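Local coordinates for peroxisomal fatty acid beta-oxidation multifunctional protein MFP2 (Arabidopsis thaliana, PDB 2WTB) that carries out successive steps of peroxisomal fatty acid beta-oxidation, hydrating long-chain enoyl-CoA and oxidising 3-hydroxyacyl-CoA through a separate NAD-dependent dehydrogenase region, at residues D475-G480 with K485-V490; I89-I94 with G262-L267; A54-G59 with T195-W200. All blocks are in the same frame, centred on the assembly; numbering follows the deposited sequence.

Interaction 1: residues D475-G480 with K485-V490; sequences DLLDVG and KTPVVV
G480, near the end of helix 470-482, and K485, just ahead of strand 486-491, bring the two backbones closest, with their CA atoms 5.2 Å apart. From there the chain doubles back: the axes of helix 475-480 and strand 486-490 run at 156°, close to antiparallel, and approach to 8.0 Å. One hydrogen bond closes the turn, from K485 N to G480 O at 3.0 Å. K485 CB presses against the same oxygen, while the rest of its side chain leads away, and its NZ is bonded to A454 O.

Beyond the turn the contact is apolar. G480 presents only its backbone to the strand, so that P487 CG can settle 4.3 Å from G480 CA. L477 is the one side chain of helix 475-480 that reaches the strand. With its CG anti to the backbone N (chi1 -152°), the side chain reaches across until CD1 sits 3.6 Å from P487 CB and 3.8 Å from V489 CG2, crossing both residues at about a right angle. A single methyl thus bridges two successive inward positions of the strand, and L477 also rests on I462 of strand 459-464. T486 and V488 direct their CB atoms away from the helix, and T486 packs on I656 and M660 of helix 651-662.

Strand 486-491 is bonded through its backbone to the parallel strand 459-464, with helix 470-482 carrying the chain from one to the other. This is a beta-alpha-beta crossover at the edge of the sheet in the NAD-binding, Rossmann-type domain of the 3-hydroxyacyl-CoA dehydrogenase family.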
loop_
_atom_site.group_PDB
_atom_site.type_symbol
_atom_site.label_atom_id
_atom_site.label_comp_id
_atom_site.label_asym_id
_atom_site.label_seq_id
_atom_site.Cartn_x
_atom_site.Cartn_y
_atom_site.Cartn_z
ATOM N N ASP A 475 -17.876 12.571 0.934
ATOM C CA ASP A 475 -18.635 11.360 1.219
ATOM C C ASP A 475 -17.952 10.134 0.628
ATOM O O ASP A 475 -17.645 9.177 1.334
ATOM C CB ASP A 475 -20.058 11.475 0.670
ATOM C CG ASP A 475 -20.926 12.413 1.487
ATOM O OD1 ASP A 475 -20.596 12.658 2.666
ATOM O OD2 ASP A 475 -21.941 12.904 0.952
ATOM N N LEU A 476 -17.716 10.179 -0.677
ATOM C CA LEU A 476 -17.106 9.070 -1.399
ATOM C C LEU A 476 -15.697 8.798 -0.883
ATOM O O LEU A 476 -15.303 7.651 -0.690
ATOM C CB LEU A 476 -17.073 9.385 -2.895
ATOM C CG LEU A 476 -17.136 8.192 -3.840
ATOM C CD1 LEU A 476 -17.899 7.057 -3.195
ATOM C CD2 LEU A 476 -17.780 8.604 -5.147
ATOM N N LEU A 477 -14.949 9.872 -0.656
ATOM C CA LEU A 477 -13.609 9.787 -0.095
ATOM C C LEU A 477 -13.618 8.940 1.174
ATOM O O LEU A 477 -12.665 8.212 1.456
ATOM C CB LEU A 477 -13.088 11.192 0.211
ATOM C CG LEU A 477 -11.584 11.454 0.182
ATOM C CD1 LEU A 477 -10.929 10.754 -0.997
ATOM C CD2 LEU A 477 -11.326 12.952 0.130
ATOM N N ASP A 478 -14.707 9.033 1.929
ATOM C CA ASP A 478 -14.832 8.315 3.192
ATOM C C ASP A 478 -15.264 6.870 2.978
ATOM O O ASP A 478 -14.825 5.969 3.696
ATOM C CB ASP A 478 -15.829 9.018 4.110
ATOM C CG ASP A 478 -15.643 8.641 5.562
ATOM O OD1 ASP A 478 -14.526 8.839 6.083
ATOM O OD2 ASP A 478 -16.614 8.153 6.180
ATOM N N VAL A 479 -16.137 6.654 1.998
ATOM C CA VAL A 479 -16.577 5.308 1.658
ATOM C C VAL A 479 -15.397 4.471 1.179
ATOM O O VAL A 479 -15.263 3.301 1.536
ATOM C CB VAL A 479 -17.667 5.324 0.571
ATOM C CG1 VAL A 479 -17.769 3.964 -0.100
ATOM C CG2 VAL A 479 -18.999 5.728 1.170
ATOM N N GLY A 480 -14.538 5.083 0.371
ATOM C CA GLY A 480 -13.350 4.414 -0.119
ATOM C C GLY A 480 -12.511 3.869 1.018
ATOM O O GLY A 480 -12.048 2.729 0.971
ATOM N N LYS A 485 -9.900 0.681 0.603
ATOM C CA LYS A 485 -9.348 1.166 -0.654
ATOM C C LYS A 485 -8.489 2.398 -0.399
ATOM O O LYS A 485 -8.630 3.058 0.631
ATOM C CB LYS A 485 -10.474 1.521 -1.628
ATOM C CG LYS A 485 -11.228 0.330 -2.190
ATOM C CD LYS A 485 -10.608 -0.146 -3.489
ATOM C CE LYS A 485 -11.464 -1.214 -4.149
ATOM N NZ LYS A 485 -11.419 -2.506 -3.409
ATOM N N THR A 486 -7.597 2.699 -1.337
ATOM C CA THR A 486 -6.821 3.933 -1.289
ATOM C C THR A 486 -7.301 4.876 -2.383
ATOM O O THR A 486 -7.029 4.658 -3.563
ATOM C CB THR A 486 -5.315 3.675 -1.442
ATOM O OG1 THR A 486 -4.815 3.059 -0.251
ATOM C CG2 THR A 486 -4.568 4.981 -1.675
ATOM N N PRO A 487 -8.033 5.927 -1.989
ATOM C CA PRO A 487 -8.675 6.846 -2.928
ATOM C C PRO A 487 -7.740 7.946 -3.390
ATOM O O PRO A 487 -6.980 8.486 -2.588
ATOM C CB PRO A 487 -9.801 7.476 -2.093
ATOM C CG PRO A 487 -9.765 6.787 -0.745
ATOM C CD PRO A 487 -8.386 6.249 -0.599
ATOM N N VAL A 488 -7.797 8.261 -4.679
ATOM C CA VAL A 488 -7.227 9.495 -5.193
ATOM C C VAL A 488 -8.334 10.275 -5.891
ATOM O O VAL A 488 -9.150 9.696 -6.609
ATOM C CB VAL A 488 -6.061 9.243 -6.171
ATOM C CG1 VAL A 488 -4.827 8.792 -5.413
ATOM C CG2 VAL A 488 -6.457 8.223 -7.224
ATOM N N VAL A 489 -8.377 11.583 -5.662
ATOM C CA VAL A 489 -9.396 12.426 -6.278
ATOM C C VAL A 489 -8.862 13.060 -7.553
ATOM O O VAL A 489 -8.066 13.995 -7.508
ATOM C CB VAL A 489 -9.883 13.528 -5.314
ATOM C CG1 VAL A 489 -10.872 14.444 -6.016
ATOM C CG2 VAL A 489 -10.511 12.910 -4.072
ATOM N N VAL A 490 -9.306 12.545 -8.694
ATOM C CA VAL A 490 -8.819 13.026 -9.981
ATOM C C VAL A 490 -9.896 13.797 -10.737
ATOM O O VAL A 490 -11.081 13.709 -10.411
ATOM C CB VAL A 490 -8.287 11.870 -10.857
ATOM C CG1 VAL A 490 -7.157 11.147 -10.143
ATOM C CG2 VAL A 490 -9.409 10.902 -11.212
#

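Interaction 2: residues I89-I94 with G262-L267; sequences ISIDII and GPRAGL
I91 and R264 meet through torsions that send both groups toward the facing helix. In I91, chi1 of -57° places CG2 opposite the backbone N and CG1 opposite the carbonyl carbon, turning one branch to each of two partners: CG1 to L267 and CG2 to R264. R264 runs extended from CG to NE and carries its guanidinium across to the other helix.

The motif is a helix-helix packing in which helix 88-99, of the enoyl-CoA hydratase/isomerase (crotonase) family region, lies against the first turns of helix 263-277. The two short axes are inclined at 126° and stay 10.9 Å apart, so side chains rather than backbones fill the interval. In helix 88-99 the backbone opens into a wider pi-type turn, marked by the bond from I94 N to I89 O.

I91 CG1 lies 3.9 Å from L267 CB, the two side chains sliding past each other in opposite directions. The other branch, CG2, touches R264 NH2 at 3.4 Å, meeting the guanidinium obliquely. The charge of that group is answered by a salt bridge from NH2 to D96, further along helix 88-99.

S90 stands about 7 Å, side chain to side chain, from E119, the predicted nucleophile. Its OG is 4.0 Å from L267 CD2 and 2.7 Å from a water, which in turn gives a weak, long hydrogen bond of 3.5 Å to L267 O.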
loop_
_atom_site.group_PDB
_atom_site.type_symbol
_atom_site.label_atom_id
_atom_site.label_comp_id
_atom_site.label_asym_id
_atom_site.label_seq_id
_atom_site.Cartn_x
_atom_site.Cartn_y
_atom_site.Cartn_z
ATOM N N ILE A 89 20.569 4.170 22.245
ATOM C CA ILE A 89 19.306 3.710 22.806
ATOM C C ILE A 89 19.273 2.191 22.898
ATOM O O ILE A 89 19.111 1.626 23.980
ATOM C CB ILE A 89 18.112 4.187 21.967
ATOM C CG1 ILE A 89 18.084 5.714 21.909
ATOM C CG2 ILE A 89 16.812 3.653 22.545
ATOM C CD1 ILE A 89 17.076 6.266 20.930
ATOM N N SER A 90 19.429 1.539 21.752
ATOM C CA SER A 90 19.400 0.085 21.678
ATOM C C SER A 90 20.255 -0.556 22.766
ATOM O O SER A 90 19.815 -1.472 23.462
ATOM C CB SER A 90 19.880 -0.379 20.302
ATOM O OG SER A 90 19.919 -1.793 20.226
ATOM N N ILE A 91 21.475 -0.052 22.915
ATOM C CA ILE A 91 22.457 -0.677 23.791
ATOM C C ILE A 91 22.516 -0.054 25.185
ATOM O O ILE A 91 22.301 -0.738 26.184
ATOM C CB ILE A 91 23.854 -0.641 23.151
ATOM C CG1 ILE A 91 23.819 -1.320 21.780
ATOM C CG2 ILE A 91 24.877 -1.306 24.057
ATOM C CD1 ILE A 91 25.101 -1.183 21.003
ATOM N N ASP A 92 22.808 1.241 25.250
ATOM C CA ASP A 92 22.992 1.911 26.536
ATOM C C ASP A 92 21.709 2.018 27.354
ATOM O O ASP A 92 21.723 1.806 28.565
ATOM C CB ASP A 92 23.605 3.300 26.343
ATOM C CG ASP A 92 25.095 3.247 26.074
ATOM O OD1 ASP A 92 25.749 4.309 26.146
ATOM O OD2 ASP A 92 25.613 2.146 25.797
ATOM N N ILE A 93 20.604 2.351 26.693
ATOM C CA ILE A 93 19.339 2.563 27.391
ATOM C C ILE A 93 18.544 1.275 27.568
ATOM O O ILE A 93 18.225 0.880 28.689
ATOM C CB ILE A 93 18.455 3.598 26.668
ATOM C CG1 ILE A 93 19.203 4.923 26.521
ATOM C CG2 ILE A 93 17.149 3.803 27.422
ATOM C CD1 ILE A 93 19.791 5.431 27.815
ATOM N N ILE A 94 18.223 0.626 26.457
ATOM C CA ILE A 94 17.373 -0.558 26.487
ATOM C C ILE A 94 18.075 -1.791 27.059
ATOM O O ILE A 94 17.523 -2.489 27.911
ATOM C CB ILE A 94 16.821 -0.880 25.086
ATOM C CG1 ILE A 94 15.743 0.134 24.696
ATOM C CG2 ILE A 94 16.256 -2.283 25.044
ATOM C CD1 ILE A 94 15.053 -0.187 23.391
ATOM N N GLY A 262 27.748 -13.712 18.991
ATOM C CA GLY A 262 27.103 -13.407 20.253
ATOM C C GLY A 262 26.185 -12.204 20.166
ATOM O O GLY A 262 26.166 -11.504 19.151
ATOM N N PRO A 263 25.418 -11.958 21.239
ATOM C CA PRO A 263 24.405 -10.898 21.319
ATOM C C PRO A 263 24.986 -9.493 21.215
ATOM O O PRO A 263 24.544 -8.713 20.372
ATOM C CB PRO A 263 23.794 -11.100 22.710
ATOM C CG PRO A 263 24.135 -12.500 23.088
ATOM C CD PRO A 263 25.468 -12.762 22.470
ATOM N N ARG A 264 25.958 -9.172 22.063
ATOM C CA ARG A 264 26.501 -7.818 22.107
ATOM C C ARG A 264 27.120 -7.392 20.779
ATOM O O ARG A 264 27.056 -6.220 20.405
ATOM C CB ARG A 264 27.514 -7.665 23.242
ATOM C CG ARG A 264 27.931 -6.227 23.474
ATOM C CD ARG A 264 28.391 -5.997 24.900
ATOM N NE ARG A 264 28.367 -4.577 25.239
ATOM C CZ ARG A 264 27.297 -3.940 25.700
ATOM N NH1 ARG A 264 26.161 -4.600 25.883
ATOM N NH2 ARG A 264 27.363 -2.646 25.981
ATOM N N ALA A 265 27.719 -8.343 20.070
ATOM C CA ALA A 265 28.234 -8.076 18.734
ATOM C C ALA A 265 27.066 -7.821 17.790
ATOM O O ALA A 265 27.115 -6.923 16.949
ATOM C CB ALA A 265 29.074 -9.246 18.238
ATOM N N GLY A 266 26.011 -8.613 17.945
ATOM C CA GLY A 266 24.828 -8.477 17.119
ATOM C C GLY A 266 24.210 -7.097 17.211
ATOM O O GLY A 266 23.805 -6.523 16.202
ATOM N N LEU A 267 24.137 -6.561 18.426
ATOM C CA LEU A 267 23.553 -5.243 18.642
ATOM C C LEU A 267 24.288 -4.174 17.841
ATOM O O LEU A 267 23.692 -3.488 17.013
ATOM C CB LEU A 267 23.554 -4.884 20.131
ATOM C CG LEU A 267 22.597 -5.687 21.016
ATOM C CD1 LEU A 267 22.684 -5.233 22.464
ATOM C CD2 LEU A 267 21.173 -5.568 20.505
HETATM O O HOH W 1 20.462 -2.370 17.664
#

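Interaction 3: residues A54-G59 with T195-W200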
loop_
_atom_site.group_PDB
_atom_site.type_symbol
_atom_site.label_atom_id
_atom_site.label_comp_id
_atom_site.label_asym_id
_atom_site.label_seq_id
_atom_site.Cartn_x
_atom_site.Cartn_y
_atom_site.Cartn_z
ATOM N N ALA A 54 10.500 -2.946 41.694
ATOM C CA ALA A 54 10.496 -3.362 40.299
ATOM C C ALA A 54 9.820 -2.302 39.436
ATOM O O ALA A 54 9.385 -1.267 39.941
ATOM C CB ALA A 54 9.795 -4.703 40.148
ATOM N N ILE A 55 9.736 -2.562 38.137
ATOM C CA ILE A 55 9.146 -1.609 37.207
ATOM C C ILE A 55 8.146 -2.296 36.288
ATOM O O ILE A 55 8.329 -3.448 35.901
ATOM C CB ILE A 55 10.222 -0.911 36.342
ATOM C CG1 ILE A 55 11.092 0.014 37.196
ATOM C CG2 ILE A 55 9.584 -0.133 35.207
ATOM C CD1 ILE A 55 12.278 -0.672 37.835
ATOM N N VAL A 56 7.078 -1.584 35.951
ATOM C CA VAL A 56 6.125 -2.059 34.963
ATOM C C VAL A 56 5.953 -0.977 33.907
ATOM O O VAL A 56 5.939 0.209 34.226
ATOM C CB VAL A 56 4.768 -2.403 35.606
ATOM C CG1 VAL A 56 3.714 -2.655 34.538
ATOM C CG2 VAL A 56 4.912 -3.612 36.519
ATOM N N ILE A 57 5.850 -1.384 32.647
ATOM C CA ILE A 57 5.679 -0.430 31.560
ATOM C C ILE A 57 4.386 -0.700 30.804
ATOM O O ILE A 57 4.074 -1.843 30.467
ATOM C CB ILE A 57 6.850 -0.475 30.562
ATOM C CG1 ILE A 57 8.192 -0.324 31.284
ATOM C CG2 ILE A 57 6.674 0.603 29.495
ATOM C CD1 ILE A 57 9.401 -0.321 30.344
ATOM N N THR A 58 3.632 0.361 30.541
ATOM C CA THR A 58 2.394 0.242 29.787
ATOM C C THR A 58 2.127 1.529 29.018
ATOM O O THR A 58 2.767 2.551 29.266
ATOM C CB THR A 58 1.203 -0.077 30.710
ATOM O OG1 THR A 58 0.013 -0.219 29.929
ATOM C CG2 THR A 58 1.013 1.029 31.733
ATOM N N GLY A 59 1.190 1.472 28.078
ATOM C CA GLY A 59 0.857 2.631 27.272
ATOM C C GLY A 59 -0.453 3.271 27.687
ATOM O O GLY A 59 -1.233 2.683 28.436
ATOM N N THR A 195 -2.472 -4.919 36.762
ATOM C CA THR A 195 -2.496 -5.662 38.018
ATOM C C THR A 195 -1.688 -6.949 37.900
ATOM O O THR A 195 -0.875 -7.271 38.768
ATOM C CB THR A 195 -3.935 -6.012 38.443
ATOM O OG1 THR A 195 -4.560 -4.856 39.010
ATOM C CG2 THR A 195 -3.929 -7.124 39.474
ATOM N N THR A 196 -1.920 -7.688 36.822
ATOM C CA THR A 196 -1.180 -8.914 36.569
ATOM C C THR A 196 0.313 -8.620 36.444
ATOM O O THR A 196 1.144 -9.352 36.979
ATOM C CB THR A 196 -1.676 -9.616 35.292
ATOM O OG1 THR A 196 -3.052 -9.991 35.452
ATOM C CG2 THR A 196 -0.849 -10.861 35.008
ATOM N N ALA A 197 0.647 -7.536 35.755
ATOM C CA ALA A 197 2.045 -7.195 35.515
ATOM C C ALA A 197 2.804 -6.885 36.803
ATOM O O ALA A 197 3.920 -7.371 37.002
ATOM C CB ALA A 197 2.158 -6.040 34.529
ATOM N N ARG A 198 2.206 -6.079 37.678
ATOM C CA ARG A 198 2.861 -5.733 38.937
ATOM C C ARG A 198 2.963 -6.946 39.869
ATOM O O ARG A 198 3.926 -7.079 40.622
ATOM C CB ARG A 198 2.173 -4.549 39.633
ATOM C CG ARG A 198 0.764 -4.825 40.120
ATOM C CD ARG A 198 0.305 -3.789 41.141
ATOM N NE ARG A 198 0.128 -2.459 40.563
ATOM C CZ ARG A 198 0.810 -1.381 40.936
ATOM N NH1 ARG A 198 1.721 -1.467 41.897
ATOM N NH2 ARG A 198 0.578 -0.211 40.354
ATOM N N ARG A 199 1.972 -7.830 39.807
ATOM C CA ARG A 199 2.027 -9.083 40.548
ATOM C C ARG A 199 3.154 -9.958 40.002
ATOM O O ARG A 199 3.880 -10.608 40.758
ATOM C CB ARG A 199 0.697 -9.830 40.442
ATOM C CG ARG A 199 0.675 -11.154 41.191
ATOM C CD ARG A 199 -0.546 -11.993 40.824
ATOM N NE ARG A 199 -0.471 -12.493 39.454
ATOM C CZ ARG A 199 0.184 -13.593 39.095
ATOM N NH1 ARG A 199 0.825 -14.312 40.005
ATOM N NH2 ARG A 199 0.200 -13.975 37.824
ATOM N N TRP A 200 3.293 -9.967 38.680
ATOM C CA TRP A 200 4.343 -10.734 38.023
ATOM C C TRP A 200 5.712 -10.178 38.406
ATOM O O TRP A 200 6.640 -10.934 38.697
ATOM C CB TRP A 200 4.156 -10.692 36.503
ATOM C CG TRP A 200 4.901 -11.765 35.765
ATOM C CD1 TRP A 200 6.242 -11.809 35.515
ATOM C CD2 TRP A 200 4.344 -12.945 35.169
ATOM N NE1 TRP A 200 6.555 -12.944 34.808
ATOM C CE2 TRP A 200 5.408 -13.659 34.583
ATOM C CE3 TRP A 200 3.051 -13.469 35.081
ATOM C CZ2 TRP A 200 5.218 -14.868 33.917
ATOM C CZ3 TRP A 200 2.864 -14.672 34.417
ATOM C CH2 TRP A 200 3.942 -15.356 33.844
#
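V56, the one residue of strand 54-59 to touch helix 193-205 here, meets A197 and R198 with its two methyls, CG1 chiefly on A197 and CG2 mainly on R198. Because CG1 is anti to the backbone N (chi1 170°), it points at A197 CB, 3.7 Å away. CG2, the branch opposite the carbonyl carbon, instead rests against the backbone of R198, 3.8 Å from its CA. V56 therefore straddles two consecutive helix residues, and its CA approaches that of R198 to 6.3 Å. R198 contributes the root of its side chain, whose end leads away to a salt bridge between NH1 and D16.

All of this is apolar contact of a helix laid on one face of a sheet, in the crotonase-type domain. V56 belongs to a strand held between strand 18-24 and strand 105-109, and the helix spans these neighbours as well: R198 lies on V18 and V20, A197 on V106 and A108, and W200 reaches V106 and, on strand 126-129, A126 and I128.

In the fold
Chemistry follows place here. Interactions 1 and 3 are buried contacts of a helix on a sheet, in different domains: the first joins near neighbours in the chain and adds a backbone bond at their turn, whereas the third joins distant elements through apolar contact alone. Interaction 2 is a partly buried pairing of two helices, mixing aliphatic groups with an exposed arginine and a water. Helix 88-99 of interaction 2 and both elements of interaction 3 belong to the hydratase/isomerase family region, the contacts' centres 24 Å apart; helix 88-99 is the next element after strand 54-59, though partly unmodelled chain intervenes. Interaction 1 lies about 44 and 42 Å from interactions 2 and 3, between centres.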